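Ribonuclease (Nicotiana glutinosa, PDB 1IYB) probably cleaves RNA as a ribonuclease of the T2 family and binds guanosine-5'-monophosphate in its pocket. Local coordinates at residues D71-S74 / R75-N79; F93-H96 / E97-H101; I130-A134 / G135-D139. One frame throughout, in Å; residues are numbered along the deposited sequence.

Contact 1: residues D71-S74 / R75-N79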
loop_
_atom_site.group_PDB
_atom_site.type_symbol
_atom_site.label_atom_id
_atom_site.label_comp_id
_atom_site.label_asym_id
_atom_site.label_seq_id
_atom_site.Cartn_x
_atom_site.Cartn_y
_atom_site.Cartn_z
ATOM N N ASP A 71 -7.660 -27.820 -7.732
ATOM C CA ASP A 71 -7.273 -28.461 -8.986
ATOM C C ASP A 71 -6.098 -27.765 -9.673
ATOM O O ASP A 71 -5.589 -28.247 -10.687
ATOM C CB ASP A 71 -8.460 -28.484 -9.943
ATOM C CG ASP A 71 -8.946 -27.092 -10.285
ATOM O OD1 ASP A 71 -9.374 -26.366 -9.360
ATOM O OD2 ASP A 71 -8.891 -26.723 -11.473
ATOM N N LEU A 72 -5.675 -26.631 -9.125
ATOM C CA LEU A 72 -4.568 -25.871 -9.702
ATOM C C LEU A 72 -3.317 -25.918 -8.831
ATOM O O LEU A 72 -2.251 -25.475 -9.252
ATOM C CB LEU A 72 -4.974 -24.404 -9.886
ATOM C CG LEU A 72 -6.221 -24.101 -10.718
ATOM C CD1 LEU A 72 -6.484 -22.596 -10.684
ATOM C CD2 LEU A 72 -6.038 -24.575 -12.148
ATOM N N ILE A 73 -3.450 -26.453 -7.622
ATOM C CA ILE A 73 -2.335 -26.517 -6.682
ATOM C C ILE A 73 -1.046 -27.162 -7.192
ATOM O O ILE A 73 0.033 -26.610 -6.992
ATOM C CB ILE A 73 -2.766 -27.206 -5.367
ATOM C CG1 ILE A 73 -3.838 -26.357 -4.675
ATOM C CG2 ILE A 73 -1.571 -27.384 -4.444
ATOM C CD1 ILE A 73 -3.368 -24.964 -4.276
ATOM N N SER A 74 -1.136 -28.317 -7.844
ATOM C CA SER A 74 0.084 -28.950 -8.336
ATOM C C SER A 74 0.826 -28.039 -9.313
ATOM O O SER A 74 2.055 -27.975 -9.295
ATOM C CB SER A 74 -0.219 -30.306 -8.994
ATOM O OG SER A 74 -1.059 -30.180 -10.126
ATOM N N ARG A 75 0.082 -27.328 -10.155
ATOM C CA ARG A 75 0.693 -26.422 -11.126
ATOM C C ARG A 75 1.269 -25.188 -10.428
ATOM O O ARG A 75 2.307 -24.656 -10.833
ATOM C CB ARG A 75 -0.337 -26.012 -12.185
ATOM C CG ARG A 75 -0.776 -27.163 -13.085
ATOM C CD ARG A 75 -1.984 -26.786 -13.935
ATOM N NE ARG A 75 -1.696 -25.663 -14.822
ATOM C CZ ARG A 75 -2.602 -25.054 -15.578
ATOM N NH1 ARG A 75 -3.865 -25.456 -15.558
ATOM N NH2 ARG A 75 -2.243 -24.042 -16.358
ATOM N N MET A 76 0.596 -24.741 -9.371
ATOM C CA MET A 76 1.045 -23.582 -8.609
ATOM C C MET A 76 2.308 -23.916 -7.816
ATOM O O MET A 76 3.183 -23.070 -7.626
ATOM C CB MET A 76 -0.073 -23.115 -7.672
ATOM C CG MET A 76 -1.222 -22.439 -8.410
ATOM S SD MET A 76 -2.754 -22.284 -7.461
ATOM C CE MET A 76 -2.238 -21.204 -6.123
ATOM N N GLN A 77 2.406 -25.158 -7.357
ATOM C CA GLN A 77 3.578 -25.578 -6.606
ATOM C C GLN A 77 4.815 -25.529 -7.500
ATOM O O GLN A 77 5.904 -25.166 -7.056
ATOM C CB GLN A 77 3.358 -26.987 -6.048
ATOM C CG GLN A 77 2.433 -26.988 -4.840
ATOM C CD GLN A 77 1.899 -28.362 -4.479
ATOM O OE1 GLN A 77 1.413 -28.571 -3.366
ATOM N NE2 GLN A 77 1.965 -29.296 -5.418
ATOM N N GLN A 78 4.638 -25.873 -8.771
ATOM C CA GLN A 78 5.750 -25.863 -9.711
ATOM C C GLN A 78 6.062 -24.492 -10.299
ATOM O O GLN A 78 7.231 -24.144 -10.479
ATOM C CB GLN A 78 5.476 -26.839 -10.860
ATOM C CG GLN A 78 5.367 -28.284 -10.419
ATOM C CD GLN A 78 6.559 -28.719 -9.591
ATOM O OE1 GLN A 78 7.703 -28.589 -10.024
ATOM N NE2 GLN A 78 6.298 -29.234 -8.394
ATOM N N ASN A 79 5.021 -23.709 -10.574
ATOM C CA ASN A 79 5.193 -22.410 -11.212
ATOM C C ASN A 79 5.092 -21.141 -10.379
ATOM O O ASN A 79 5.428 -20.057 -10.867
ATOM C CB ASN A 79 4.208 -22.290 -12.376
ATOM C CG ASN A 79 4.476 -23.302 -13.464
ATOM O OD1 ASN A 79 3.911 -24.399 -13.472
ATOM N ND2 ASN A 79 5.356 -22.943 -14.385
HETATM O O HOH W 1 -5.278 -27.575 -13.915
HETATM O O HOH W 2 3.501 -30.085 -8.552
#
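Met76 N bonds to Leu72 O at 2.9 Å and Gln77 N to Ile73 O at 2.8 Å, the i to i+4 pattern of an alpha helix in its first turn. Gln78 N repeats it weakly on Ser74 O. Met76 turns inward and brings SD to 3.9 Å from Leu72 CB. The same sulfur, Met76 SD, lies 4.2 Å from Ile73 CD1. Gln77 runs extended beyond CG and crosses Ile73 at a slant. Its OE1 rests 3.4 Å from the Ile73 CG2 methyl, a van der Waals contact with an apolar branch.

This is the opening of the short helix 73-79, which lies against two longer helices of the ribonuclease T2 fold. The bend at the last torsion of Met76 (chi3 64°) carries CE onto helix 91-102, and the side chain also packs on Phe115 of helix 111-124.

Arg75 lies on another side of the turn. The bend at chi3 (61°) brings Arg75 NH1 to 4.1 Å from Leu72 CD2, which meets the guanidinium obliquely. A water sits at the edge of the guanidinium, in its plane, and accepts from NH1. The same water donates weakly to Asp71 O. NH2 makes a salt bridge to Asp120, so the arginine ties helix 73-79 to helix 111-124. A second water donates to Ser74 O at 2.7 Å and accepts from Gln78 NE2, joining side chain to backbone one turn apart.

Contact 2: residues F93-H96 / E97-H101. With 5GP (guanosine-5'-monophosphate), chain C.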
loop_
_atom_site.group_PDB
_atom_site.type_symbol
_atom_site.label_atom_id
_atom_site.label_comp_id
_atom_site.label_asym_id
_atom_site.label_seq_id
_atom_site.Cartn_x
_atom_site.Cartn_y
_atom_site.Cartn_z
ATOM N N PHE A 93 1.962 -17.048 0.328
ATOM C CA PHE A 93 2.312 -16.214 -0.814
ATOM C C PHE A 93 1.095 -16.077 -1.734
ATOM O O PHE A 93 0.730 -14.969 -2.131
ATOM C CB PHE A 93 3.500 -16.857 -1.549
ATOM C CG PHE A 93 4.089 -16.016 -2.660
ATOM C CD1 PHE A 93 3.939 -14.633 -2.685
ATOM C CD2 PHE A 93 4.845 -16.623 -3.660
ATOM C CE1 PHE A 93 4.534 -13.866 -3.688
ATOM C CE2 PHE A 93 5.446 -15.867 -4.669
ATOM C CZ PHE A 93 5.289 -14.483 -4.683
ATOM N N TRP A 94 0.459 -17.200 -2.053
ATOM C CA TRP A 94 -0.716 -17.181 -2.924
ATOM C C TRP A 94 -1.858 -16.384 -2.297
ATOM O O TRP A 94 -2.547 -15.613 -2.979
ATOM C CB TRP A 94 -1.169 -18.614 -3.237
ATOM C CG TRP A 94 -0.056 -19.447 -3.798
ATOM C CD1 TRP A 94 0.966 -19.012 -4.593
ATOM C CD2 TRP A 94 0.163 -20.849 -3.595
ATOM N NE1 TRP A 94 1.813 -20.053 -4.892
ATOM C CE2 TRP A 94 1.345 -21.192 -4.293
ATOM C CE3 TRP A 94 -0.522 -21.847 -2.890
ATOM C CZ2 TRP A 94 1.859 -22.493 -4.308
ATOM C CZ3 TRP A 94 -0.010 -23.143 -2.906
ATOM C CH2 TRP A 94 1.170 -23.450 -3.612
ATOM N N SER A 95 -2.052 -16.560 -0.992
ATOM C CA SER A 95 -3.110 -15.842 -0.285
ATOM C C SER A 95 -2.853 -14.341 -0.365
ATOM O O SER A 95 -3.765 -13.561 -0.625
ATOM C CB SER A 95 -3.165 -16.268 1.184
ATOM O OG SER A 95 -4.133 -15.504 1.891
ATOM N N HIS A 96 -1.604 -13.948 -0.140
ATOM C CA HIS A 96 -1.220 -12.543 -0.197
ATOM C C HIS A 96 -1.506 -11.938 -1.572
ATOM O O HIS A 96 -2.033 -10.831 -1.678
ATOM C CB HIS A 96 0.270 -12.394 0.128
ATOM C CG HIS A 96 0.804 -11.018 -0.118
ATOM N ND1 HIS A 96 0.512 -9.948 0.697
ATOM C CD2 HIS A 96 1.586 -10.532 -1.112
ATOM C CE1 HIS A 96 1.091 -8.860 0.218
ATOM N NE2 HIS A 96 1.748 -9.187 -0.880
ATOM N N GLU A 97 -1.152 -12.659 -2.628
ATOM C CA GLU A 97 -1.382 -12.150 -3.969
ATOM C C GLU A 97 -2.869 -12.009 -4.275
ATOM O O GLU A 97 -3.283 -11.047 -4.927
ATOM C CB GLU A 97 -0.683 -13.043 -5.002
ATOM C CG GLU A 97 0.841 -12.957 -4.913
ATOM C CD GLU A 97 1.369 -11.552 -5.179
ATOM O OE1 GLU A 97 2.239 -11.082 -4.412
ATOM O OE2 GLU A 97 0.919 -10.921 -6.160
ATOM N N TRP A 98 -3.684 -12.947 -3.803
ATOM C CA TRP A 98 -5.113 -12.831 -4.053
ATOM C C TRP A 98 -5.718 -11.662 -3.282
ATOM O O TRP A 98 -6.443 -10.842 -3.844
ATOM C CB TRP A 98 -5.875 -14.107 -3.670
ATOM C CG TRP A 98 -7.355 -13.847 -3.620
ATOM C CD1 TRP A 98 -8.117 -13.641 -2.502
ATOM C CD2 TRP A 98 -8.216 -13.598 -4.739
ATOM N NE1 TRP A 98 -9.391 -13.267 -2.856
ATOM C CE2 TRP A 98 -9.481 -13.233 -4.223
ATOM C CE3 TRP A 98 -8.040 -13.642 -6.129
ATOM C CZ2 TRP A 98 -10.566 -12.912 -5.049
ATOM C CZ3 TRP A 98 -9.121 -13.321 -6.953
ATOM C CH2 TRP A 98 -10.366 -12.960 -6.407
ATOM N N GLU A 99 -5.419 -11.589 -1.991
ATOM C CA GLU A 99 -5.983 -10.531 -1.166
ATOM C C GLU A 99 -5.524 -9.124 -1.524
ATOM O O GLU A 99 -6.322 -8.188 -1.510
ATOM C CB GLU A 99 -5.724 -10.852 0.308
ATOM C CG GLU A 99 -6.384 -12.172 0.693
ATOM C CD GLU A 99 -6.453 -12.423 2.186
ATOM O OE1 GLU A 99 -7.020 -13.472 2.571
ATOM O OE2 GLU A 99 -5.948 -11.585 2.967
ATOM N N LYS A 100 -4.253 -8.963 -1.873
ATOM C CA LYS A 100 -3.754 -7.637 -2.231
ATOM C C LYS A 100 -4.071 -7.226 -3.666
ATOM O O LYS A 100 -4.414 -6.070 -3.926
ATOM C CB LYS A 100 -2.237 -7.554 -2.030
ATOM C CG LYS A 100 -1.644 -6.202 -2.434
ATOM C CD LYS A 100 -0.152 -6.111 -2.128
ATOM C CE LYS A 100 0.396 -4.723 -2.465
ATOM N NZ LYS A 100 1.849 -4.574 -2.145
ATOM N N HIS A 101 -3.967 -8.171 -4.596
ATOM C CA HIS A 101 -4.186 -7.872 -6.010
ATOM C C HIS A 101 -5.428 -8.492 -6.661
ATOM O O HIS A 101 -6.189 -7.805 -7.347
ATOM C CB HIS A 101 -2.940 -8.291 -6.796
ATOM C CG HIS A 101 -1.698 -7.542 -6.415
ATOM N ND1 HIS A 101 -1.513 -6.209 -6.711
ATOM C CD2 HIS A 101 -0.571 -7.945 -5.779
ATOM C CE1 HIS A 101 -0.325 -5.823 -6.276
ATOM N NE2 HIS A 101 0.267 -6.858 -5.708
HETATM P P 5GP C . 3.472 -7.564 -3.922
HETATM O O1P 5GP C . 2.761 -6.291 -3.775
HETATM O O2P 5GP C . 2.654 -8.595 -4.676
HETATM O O3P 5GP C . 4.863 -7.340 -4.611
HETATM O "O5'" 5GP C . 3.860 -8.249 -2.486
HETATM C "C5'" 5GP C . 4.727 -9.441 -2.408
HETATM C "C4'" 5GP C . 4.984 -9.953 -0.970
HETATM O "O4'" 5GP C . 4.830 -11.441 -1.021
HETATM C "C3'" 5GP C . 6.362 -9.775 -0.338
HETATM O "O3'" 5GP C . 6.545 -8.521 0.300
HETATM C "C2'" 5GP C . 6.479 -10.926 0.668
HETATM O "O2'" 5GP C . 5.925 -10.583 1.956
HETATM C "C1'" 5GP C . 5.715 -12.047 -0.020
HETATM N N9 5GP C . 6.467 -13.209 -0.590
HETATM C C8 5GP C . 6.441 -14.537 -0.225
HETATM N N7 5GP C . 7.140 -15.348 -0.991
HETATM C C5 5GP C . 7.676 -14.462 -1.947
HETATM C C6 5GP C . 8.532 -14.755 -3.059
HETATM O O6 5GP C . 8.979 -15.842 -3.407
HETATM N N1 5GP C . 8.856 -13.573 -3.796
HETATM C C2 5GP C . 8.393 -12.300 -3.470
HETATM N N2 5GP C . 8.825 -11.329 -4.301
HETATM N N3 5GP C . 7.587 -12.022 -2.427
HETATM C C4 5GP C . 7.270 -13.153 -1.709
HETATM O O HOH W 3 -3.165 -13.006 2.885
#
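Phe93 lies flat beneath the guanine of the bound nucleotide, with 5GP C5 3.5 Å above the centre of one ring face. CG stands opposite the backbone N (chi1 -173°), which swings the ring toward the base. Phe93 CE1 is also 3.7 Å from Glu97 OE1, one turn on. A leucine at Phe93 would probably lose the flat face under the base and leave the guanine freer to tilt. Trp94 points away from segment 97-101 at its CB; its NE1 bonds to Trp80 O. Ser95 OG and Glu99 OE2 share a water, weakly held on the glutamate side. His96 gives NE2-H to 5GP O5' at 2.8 Å, with the ester oxygen at the ring edge. Lys100 runs alongside His96 in the same direction, fully extended, and its NZ reaches 5GP O1P at 2.5 Å. His101 NE2 donates to 5GP O1P at 3.2 Å, and more weakly to 5GP O2P. Glu97 OE1 lies 2.5 Å from 5GP O2P. Its OE2 takes a bond from Trp46 NE1. One face of helix 91-102 thus lines the nucleotide pocket, and its His-Glu-X-X-Lys-His sequence is the second conserved active-site segment of T2 ribonucleases.

Contact 3: residues I130-A134 / G135-D139. Unlike the reference sequence in segment 135-139: His137 (reference Asn).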
loop_
_atom_site.group_PDB
_atom_site.type_symbol
_atom_site.label_atom_id
_atom_site.label_comp_id
_atom_site.label_asym_id
_atom_site.label_seq_id
_atom_site.Cartn_x
_atom_site.Cartn_y
_atom_site.Cartn_z
ATOM N N ILE A 130 12.855 -18.086 -23.769
ATOM C CA ILE A 130 12.949 -16.971 -24.699
ATOM C C ILE A 130 14.352 -16.378 -24.625
ATOM O O ILE A 130 14.999 -16.152 -25.648
ATOM C CB ILE A 130 11.929 -15.858 -24.357
ATOM C CG1 ILE A 130 10.509 -16.331 -24.671
ATOM C CG2 ILE A 130 12.266 -14.584 -25.128
ATOM C CD1 ILE A 130 9.434 -15.418 -24.116
ATOM N N LEU A 131 14.827 -16.142 -23.408
ATOM C CA LEU A 131 16.141 -15.554 -23.229
ATOM C C LEU A 131 17.265 -16.473 -23.679
ATOM O O LEU A 131 18.180 -16.038 -24.378
ATOM C CB LEU A 131 16.331 -15.124 -21.769
ATOM C CG LEU A 131 15.424 -13.943 -21.387
ATOM C CD1 LEU A 131 15.545 -13.637 -19.902
ATOM C CD2 LEU A 131 15.795 -12.721 -22.221
ATOM N N GLN A 132 17.202 -17.747 -23.307
ATOM C CA GLN A 132 18.263 -18.654 -23.718
ATOM C C GLN A 132 18.238 -18.861 -25.230
ATOM O O GLN A 132 19.270 -19.152 -25.839
ATOM C CB GLN A 132 18.155 -19.980 -22.953
ATOM C CG GLN A 132 18.430 -19.800 -21.456
ATOM C CD GLN A 132 18.721 -21.097 -20.721
ATOM O OE1 GLN A 132 17.844 -21.944 -20.551
ATOM N NE2 GLN A 132 19.965 -21.259 -20.281
ATOM N N GLY A 133 17.070 -18.673 -25.837
ATOM C CA GLY A 133 16.955 -18.819 -27.276
ATOM C C GLY A 133 17.722 -17.720 -27.993
ATOM O O GLY A 133 18.062 -17.848 -29.173
ATOM N N ALA A 134 17.998 -16.637 -27.273
ATOM C CA ALA A 134 18.730 -15.505 -27.829
ATOM C C ALA A 134 20.158 -15.433 -27.287
ATOM O O ALA A 134 20.847 -14.429 -27.460
ATOM C CB ALA A 134 17.987 -14.203 -27.523
ATOM N N GLY A 135 20.600 -16.499 -26.626
ATOM C CA GLY A 135 21.951 -16.520 -26.092
ATOM C C GLY A 135 22.130 -15.787 -24.775
ATOM O O GLY A 135 23.249 -15.445 -24.396
ATOM N N ILE A 136 21.024 -15.542 -24.080
ATOM C CA ILE A 136 21.050 -14.853 -22.794
ATOM C C ILE A 136 20.743 -15.903 -21.730
ATOM O O ILE A 136 19.592 -16.282 -21.536
ATOM C CB ILE A 136 19.993 -13.719 -22.766
ATOM C CG1 ILE A 136 20.287 -12.730 -23.900
ATOM C CG2 ILE A 136 20.004 -13.009 -21.417
ATOM C CD1 ILE A 136 19.233 -11.653 -24.095
ATOM N N HIS A 137 21.785 -16.381 -21.055
ATOM C CA HIS A 137 21.616 -17.420 -20.046
ATOM C C HIS A 137 21.933 -16.979 -18.626
ATOM O O HIS A 137 22.710 -16.049 -18.403
ATOM C CB HIS A 137 22.492 -18.634 -20.378
ATOM C CG HIS A 137 22.457 -19.033 -21.818
ATOM N ND1 HIS A 137 23.355 -18.550 -22.745
ATOM C CD2 HIS A 137 21.626 -19.859 -22.495
ATOM C CE1 HIS A 137 23.079 -19.061 -23.932
ATOM N NE2 HIS A 137 22.034 -19.859 -23.808
ATOM N N PRO A 138 21.319 -17.651 -17.639
ATOM C CA PRO A 138 21.533 -17.342 -16.223
ATOM C C PRO A 138 22.829 -18.003 -15.760
ATOM O O PRO A 138 22.818 -18.945 -14.965
ATOM C CB PRO A 138 20.297 -17.939 -15.558
ATOM C CG PRO A 138 20.036 -19.150 -16.389
ATOM C CD PRO A 138 20.239 -18.641 -17.804
ATOM N N ASP A 139 23.942 -17.496 -16.283
ATOM C CA ASP A 139 25.267 -18.020 -15.970
ATOM C C ASP A 139 26.149 -17.013 -15.239
ATOM O O ASP A 139 27.374 -17.146 -15.230
ATOM C CB ASP A 139 25.968 -18.449 -17.260
ATOM C CG ASP A 139 25.927 -17.371 -18.332
ATOM O OD1 ASP A 139 25.883 -16.172 -17.978
ATOM O OD2 ASP A 139 25.947 -17.722 -19.531
#
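Gln132 and His137 meet at about a right angle. Gln132 NE2 comes to the edge of the imidazole, 3.1 Å from His137 CD2, with the amide and ring planes 71° apart. It is a close approach to a carbon, not a polar bond. Gln132 NE2 also lies 3.6 Å from Pro138 CD, so the glutamine, extended beyond CG, lies across both residues. On the inner side Leu131 CB packs 4.0 Å from Ile136 CB, and the branch CD2 of the leucine touches the isoleucine CD1.

Two backbone bonds close the turn that carries these pairs. Ile136 N bonds to Leu131 O at 2.9 Å, and Gly135 N to Gln132 O at 3.1 Å. Both donors stand above their carbonyl planes. Leu131 O also accepts from Ala134 N, which arrives from the other face. Gly135 has positive phi (81°), and a side chain there would be jammed against Ala134 O. Further out, Phe205 covers Leu131, Ile136 and Pro138, and Ile136 also packs on Ser147 of helix 145-156. Tyr143 OH accepts from His137 N and bonds to Asp139 OD1. Gly135 is the C-prime residue of a Schellman motif that ends helix 127-133.

In the fold
Contacts 1 and 2 are neighbours. Helices 73-79 and 91-102 are consecutive, and Trp94 of contact 2 packs on Ile73, Met76 and Gln77 of contact 1, with Met76 CE 3.5 Å from Trp94 CD2. Contact 3 lies about 18 Å from contact 2 at the nearest atoms, across the centre of the chain. Each contact is partly buried, but contact 2 has most residues buried and none exposed, while contacts 1 and 3 mix buried apolar residues with exposed ones. Contact 2 puts Phe93, His96, Glu97, Lys100 and His101 on a nucleotide. Contact 1 is helix packing with polar margins. Contact 3 is a helix end held by backbone bonds, with apolar packing on one side.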